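Protein NAGD (Escherichia coli, PDB 2C4N) probably removes phosphate from a broad range of nucleotides and some sugar phosphates, as a magnesium-dependent hydrolase of the HAD superfamily. Local coordinates at residues Y69-A74 against I141-D146; D77-Q82 against A102-T107. One frame throughout, in Å; residues are numbered along the deposited sequence.

Overall arrangement
Both contacts set helix 71-80 against loops at the ends of neighbouring strands of one sheet, 139-142 and 105-116. Contact 1 uses its N-terminal end, contact 2 the C-terminal end; their centres lie 14 Å apart. That sheet probably belongs to the cap, as in other NagD-family HAD phosphatases, while strand 68-70 belongs to the core sheet. Both contacts are largely buried. Contact 1 is central: small polar side chains pack without bonding to each other, and the hydrogen bonds run within the 141-146 loop and to Asn43. Contact 2 is peripheral: a leucine-phenylalanine contact with Arg80 exposed at its margin. Tyr69 OH and Asp77 OD2, 2.6 Å apart, probably join the two by a hydrogen bond.

Contact 1: residues Y69-A74 against I141-D146; sequences YTSAMA and IATNPD
The start of helix 71-80, where Ser71 lies, packs on the loop that follows strand 139-142, where Thr143 and Asn144 lie, beside the predicted substrate site. Ser71 and Thr143 carry the contact. Ser71 CB stands 3.4 Å from Thr143 O, and Ser71 OG lies 3.5 Å from Thr143 CB. The Ser71 hydroxyl is not bonded to this loop; its hydrogen bond is with Asn43 O. Thr143 turns OG1 between its own N and carbonyl carbon (chi1 59°). From there OG1 donates to Asn144 OD1 over 2.8 Å, in the carbonyl plane. The other end of the amide, Asn144 ND2, gives Asp146 OD2 a nearly straight bond of 2.8 Å (176°). It meets the anti side of the carboxylate. The amide of Asn144 is thus gripped at both ends and its rotation fixed. A leucine here would probably leave Thr143 OG1 without its acceptor and Asp146 OD2 with one donor fewer, held then by Asn43 ND2. Asp146 is thought to confer substrate specificity, so Asn144, together with Asn43, probably helps position it. On the helix side, Thr70 is the N-cap of a capping box with Met73: OG1 accepts from Met73 N at 3.2 Å. Pro45 packs against Ser71, Thr143 and Asn144, while Cys156 of helix 156-167 touches the loop. The contact thus joins the end of core strand 68-70 and helix 71-80 to the sheet of strand 139-142, which probably belongs to the cap.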
loop_
_atom_site.group_PDB
_atom_site.type_symbol
_atom_site.label_atom_id
_atom_site.label_comp_id
_atom_site.label_asym_id
_atom_site.label_seq_id
_atom_site.Cartn_x
_atom_site.Cartn_y
_atom_site.Cartn_z
ATOM N N TYR A 69 24.445 -19.438 8.774
ATOM C CA TYR A 69 24.496 -18.170 8.058
ATOM C C TYR A 69 23.203 -17.435 8.388
ATOM O O TYR A 69 22.115 -17.894 8.045
ATOM C CB TYR A 69 24.606 -18.403 6.546
ATOM C CG TYR A 69 25.133 -17.209 5.786
ATOM C CD1 TYR A 69 26.344 -16.613 6.144
ATOM C CD2 TYR A 69 24.429 -16.674 4.706
ATOM C CE1 TYR A 69 26.844 -15.510 5.445
ATOM C CE2 TYR A 69 24.918 -15.572 4.000
ATOM C CZ TYR A 69 26.125 -14.996 4.375
ATOM O OH TYR A 69 26.614 -13.908 3.682
ATOM N N THR A 70 23.325 -16.306 9.077
ATOM C CA THR A 70 22.163 -15.520 9.468
ATOM C C THR A 70 22.089 -14.238 8.653
ATOM O O THR A 70 23.035 -13.881 7.951
ATOM C CB THR A 70 22.247 -15.110 10.943
ATOM O OG1 THR A 70 23.255 -14.104 11.089
ATOM C CG2 THR A 70 22.614 -16.309 11.813
ATOM N N SER A 71 20.963 -13.538 8.764
ATOM C CA SER A 71 20.791 -12.284 8.044
ATOM C C SER A 71 21.769 -11.232 8.559
ATOM O O SER A 71 22.025 -10.245 7.877
ATOM C CB SER A 71 19.354 -11.769 8.186
ATOM O OG SER A 71 19.009 -11.564 9.540
ATOM N N ALA A 72 22.309 -11.438 9.760
ATOM C CA ALA A 72 23.267 -10.488 10.329
ATOM C C ALA A 72 24.612 -10.678 9.642
ATOM O O ALA A 72 25.286 -9.716 9.284
ATOM C CB ALA A 72 23.402 -10.694 11.846
ATOM N N MET A 73 24.994 -11.934 9.462
ATOM C CA MET A 73 26.242 -12.266 8.784
ATOM C C MET A 73 26.157 -11.810 7.333
ATOM O O MET A 73 27.104 -11.247 6.793
ATOM C CB MET A 73 26.477 -13.778 8.842
ATOM C CG MET A 73 26.606 -14.322 10.258
ATOM S SD MET A 73 26.733 -16.108 10.260
ATOM C CE MET A 73 26.768 -16.471 12.019
ATOM N N ALA A 74 25.010 -12.063 6.713
ATOM C CA ALA A 74 24.781 -11.681 5.324
ATOM C C ALA A 74 24.836 -10.170 5.160
ATOM O O ALA A 74 25.365 -9.665 4.171
ATOM C CB ALA A 74 23.429 -12.218 4.845
ATOM N N ILE A 141 19.548 0.095 5.133
ATOM C CA ILE A 141 19.665 -1.362 5.027
ATOM C C ILE A 141 19.018 -2.029 6.240
ATOM O O ILE A 141 19.159 -1.549 7.365
ATOM C CB ILE A 141 21.151 -1.816 5.016
ATOM C CG1 ILE A 141 21.976 -0.945 4.065
ATOM C CG2 ILE A 141 21.238 -3.280 4.625
ATOM C CD1 ILE A 141 21.563 -1.042 2.621
ATOM N N ALA A 142 18.337 -3.149 6.014
ATOM C CA ALA A 142 17.687 -3.878 7.100
ATOM C C ALA A 142 17.985 -5.367 6.944
ATOM O O ALA A 142 18.048 -5.878 5.826
ATOM C CB ALA A 142 16.179 -3.628 7.078
ATOM N N THR A 143 18.158 -6.069 8.060
ATOM C CA THR A 143 18.485 -7.491 8.003
ATOM C C THR A 143 17.407 -8.405 7.424
ATOM O O THR A 143 17.708 -9.269 6.604
ATOM C CB THR A 143 18.906 -8.033 9.399
ATOM O OG1 THR A 143 17.850 -7.835 10.343
ATOM C CG2 THR A 143 20.156 -7.324 9.887
ATOM N N ASN A 144 16.155 -8.229 7.835
ATOM C CA ASN A 144 15.084 -9.089 7.330
ATOM C C ASN A 144 13.721 -8.395 7.425
ATOM O O ASN A 144 13.477 -7.620 8.343
ATOM C CB ASN A 144 15.073 -10.421 8.101
ATOM C CG ASN A 144 14.870 -10.240 9.602
ATOM O OD1 ASN A 144 15.658 -9.577 10.280
ATOM N ND2 ASN A 144 13.806 -10.840 10.126
ATOM N N PRO A 145 12.814 -8.685 6.480
ATOM C CA PRO A 145 11.477 -8.084 6.440
ATOM C C PRO A 145 10.424 -8.610 7.417
ATOM O O PRO A 145 9.358 -8.010 7.557
ATOM C CB PRO A 145 11.064 -8.283 4.987
ATOM C CG PRO A 145 11.649 -9.635 4.675
ATOM C CD PRO A 145 13.027 -9.588 5.332
ATOM N N ASP A 146 10.712 -9.721 8.082
ATOM C CA ASP A 146 9.765 -10.302 9.033
ATOM C C ASP A 146 9.269 -9.251 10.030
ATOM O O ASP A 146 10.072 -8.531 10.629
ATOM C CB ASP A 146 10.442 -11.456 9.767
ATOM C CG ASP A 146 10.988 -12.492 8.817
ATOM O OD1 ASP A 146 10.254 -13.446 8.486
ATOM O OD2 ASP A 146 12.149 -12.344 8.386
#

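Contact 2: residues D77-Q82 against A102-T107; sequences DFLRRQ and AGFTIT
Leu79 and Arg80, in the last turn of helix 71-80, pack on Ala102 and Phe104, just after helix 94-101. That second helix ends in a Schellman motif with Gly103, at positive phi, as its C-prime residue. Asp77 comes first along the segment. Its OD1 forms a salt bridge of 3.0 Å with Arg80 NH1. Phe78 turns to other neighbours: Trp180 meets it edge-to-face, and Phe211 of a second subunit meets its ring. Leu79 makes the apolar contact. Its CB lies 3.5 Å from Phe104 CE1, at an oblique approach to the ring, and the two side chains cross at about a right angle. Leu79 CD1 reaches Phe104 CZ at 4.1 Å. Leu79 also touches Leu99 of helix 94-101 and Phe113 and Ile115 of strand 105-116, so it packs between helix and sheet. Arg80 runs extended from CG to NE alongside Ala102, with CG 3.7 Å from Ala102 CB. The salt bridge helps hold its guanidinium in place. Gln82 closes the segment. Its NE2 donates to Phe78 O over 3.0 Å, tilted 28° from the carbonyl plane, and also sits over the centre of the Phe78 ring. On the partner segment, the methyl of Ala102 lies over one face of the Arg80 guanidinium, with CB 4.1 Å above its plane.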
loop_
_atom_site.group_PDB
_atom_site.type_symbol
_atom_site.label_atom_id
_atom_site.label_comp_id
_atom_site.label_asym_id
_atom_site.label_seq_id
_atom_site.Cartn_x
_atom_site.Cartn_y
_atom_site.Cartn_z
ATOM N N ASP A 77 28.405 -9.130 5.314
ATOM C CA ASP A 77 29.053 -9.495 4.058
ATOM C C ASP A 77 28.668 -8.520 2.958
ATOM O O ASP A 77 29.479 -8.194 2.096
ATOM C CB ASP A 77 28.673 -10.916 3.631
ATOM C CG ASP A 77 29.428 -11.982 4.406
ATOM O OD1 ASP A 77 30.520 -11.675 4.925
ATOM O OD2 ASP A 77 28.942 -13.131 4.476
ATOM N N PHE A 78 27.421 -8.063 2.991
ATOM C CA PHE A 78 26.926 -7.107 2.011
ATOM C C PHE A 78 27.663 -5.774 2.154
ATOM O O PHE A 78 28.119 -5.194 1.171
ATOM C CB PHE A 78 25.419 -6.913 2.216
ATOM C CG PHE A 78 24.824 -5.786 1.412
ATOM C CD1 PHE A 78 24.935 -4.466 1.845
ATOM C CD2 PHE A 78 24.146 -6.045 0.224
ATOM C CE1 PHE A 78 24.381 -3.421 1.108
ATOM C CE2 PHE A 78 23.588 -5.004 -0.520
ATOM C CZ PHE A 78 23.708 -3.690 -0.078
ATOM N N LEU A 79 27.790 -5.310 3.389
ATOM C CA LEU A 79 28.438 -4.036 3.683
ATOM C C LEU A 79 29.958 -4.043 3.530
ATOM O O LEU A 79 30.571 -3.001 3.276
ATOM C CB LEU A 79 28.048 -3.593 5.094
ATOM C CG LEU A 79 26.546 -3.309 5.238
ATOM C CD1 LEU A 79 26.180 -3.074 6.689
ATOM C CD2 LEU A 79 26.190 -2.105 4.388
ATOM N N ARG A 80 30.566 -5.211 3.698
ATOM C CA ARG A 80 32.010 -5.342 3.555
ATOM C C ARG A 80 32.438 -4.829 2.193
ATOM O O ARG A 80 33.434 -4.121 2.070
ATOM C CB ARG A 80 32.437 -6.806 3.672
ATOM C CG ARG A 80 32.922 -7.230 5.036
ATOM C CD ARG A 80 33.594 -8.597 4.957
ATOM N NE ARG A 80 34.011 -9.064 6.273
ATOM C CZ ARG A 80 33.211 -9.662 7.148
ATOM N NH1 ARG A 80 31.938 -9.884 6.850
ATOM N NH2 ARG A 80 33.689 -10.024 8.329
ATOM N N ARG A 81 31.665 -5.192 1.174
ATOM C CA ARG A 81 31.959 -4.809 -0.201
ATOM C C ARG A 81 31.514 -3.395 -0.546
ATOM O O ARG A 81 31.555 -3.000 -1.710
ATOM C CB ARG A 81 31.288 -5.782 -1.178
ATOM C CG ARG A 81 30.781 -7.090 -0.564
ATOM C CD ARG A 81 31.440 -8.305 -1.216
ATOM N NE ARG A 81 30.628 -9.521 -1.123
ATOM C CZ ARG A 81 29.579 -9.784 -1.897
ATOM N NH1 ARG A 81 29.207 -8.916 -2.827
ATOM N NH2 ARG A 81 28.909 -10.920 -1.754
ATOM N N GLN A 82 31.086 -2.630 0.451
ATOM C CA GLN A 82 30.626 -1.275 0.183
ATOM C C GLN A 82 31.619 -0.206 0.610
ATOM O O GLN A 82 32.447 -0.422 1.491
ATOM C CB GLN A 82 29.291 -1.005 0.884
ATOM C CG GLN A 82 28.178 -2.006 0.590
ATOM C CD GLN A 82 27.945 -2.236 -0.890
ATOM O OE1 GLN A 82 27.928 -1.298 -1.681
ATOM N NE2 GLN A 82 27.749 -3.497 -1.267
ATOM N N ALA A 102 33.683 -6.256 10.286
ATOM C CA ALA A 102 33.666 -5.861 8.880
ATOM C C ALA A 102 34.340 -4.494 8.714
ATOM O O ALA A 102 34.308 -3.906 7.633
ATOM C CB ALA A 102 32.236 -5.799 8.361
ATOM N N GLY A 103 34.929 -3.991 9.797
ATOM C CA GLY A 103 35.626 -2.717 9.755
ATOM C C GLY A 103 34.792 -1.465 9.946
ATOM O O GLY A 103 35.243 -0.366 9.633
ATOM N N PHE A 104 33.582 -1.615 10.472
ATOM C CA PHE A 104 32.716 -0.464 10.680
ATOM C C PHE A 104 32.906 0.311 11.967
ATOM O O PHE A 104 33.364 -0.216 12.981
ATOM C CB PHE A 104 31.243 -0.876 10.621
ATOM C CG PHE A 104 30.665 -0.856 9.243
ATOM C CD1 PHE A 104 30.924 -1.886 8.344
ATOM C CD2 PHE A 104 29.884 0.221 8.828
ATOM C CE1 PHE A 104 30.405 -1.847 7.048
ATOM C CE2 PHE A 104 29.360 0.272 7.534
ATOM C CZ PHE A 104 29.625 -0.761 6.641
ATOM N N THR A 105 32.532 1.581 11.895
ATOM C CA THR A 105 32.537 2.474 13.038
ATOM C C THR A 105 31.039 2.694 13.224
ATOM O O THR A 105 30.332 3.002 12.263
ATOM C CB THR A 105 33.221 3.824 12.718
ATOM O OG1 THR A 105 34.644 3.651 12.679
ATOM C CG2 THR A 105 32.866 4.870 13.779
ATOM N N ILE A 106 30.549 2.496 14.439
ATOM C CA ILE A 106 29.131 2.681 14.697
ATOM C C ILE A 106 28.995 4.044 15.351
ATOM O O ILE A 106 29.553 4.285 16.419
ATOM C CB ILE A 106 28.595 1.543 15.592
ATOM C CG1 ILE A 106 28.754 0.213 14.843
ATOM C CG2 ILE A 106 27.134 1.784 15.956
ATOM C CD1 ILE A 106 28.165 -0.990 15.547
ATOM N N THR A 107 28.260 4.938 14.697
ATOM C CA THR A 107 28.127 6.305 15.181
ATOM C C THR A 107 26.826 6.979 14.781
ATOM O O THR A 107 26.173 6.574 13.815
ATOM C CB THR A 107 29.277 7.166 14.616
ATOM O OG1 THR A 107 29.094 8.540 14.980
ATOM C CG2 THR A 107 29.306 7.062 13.092
#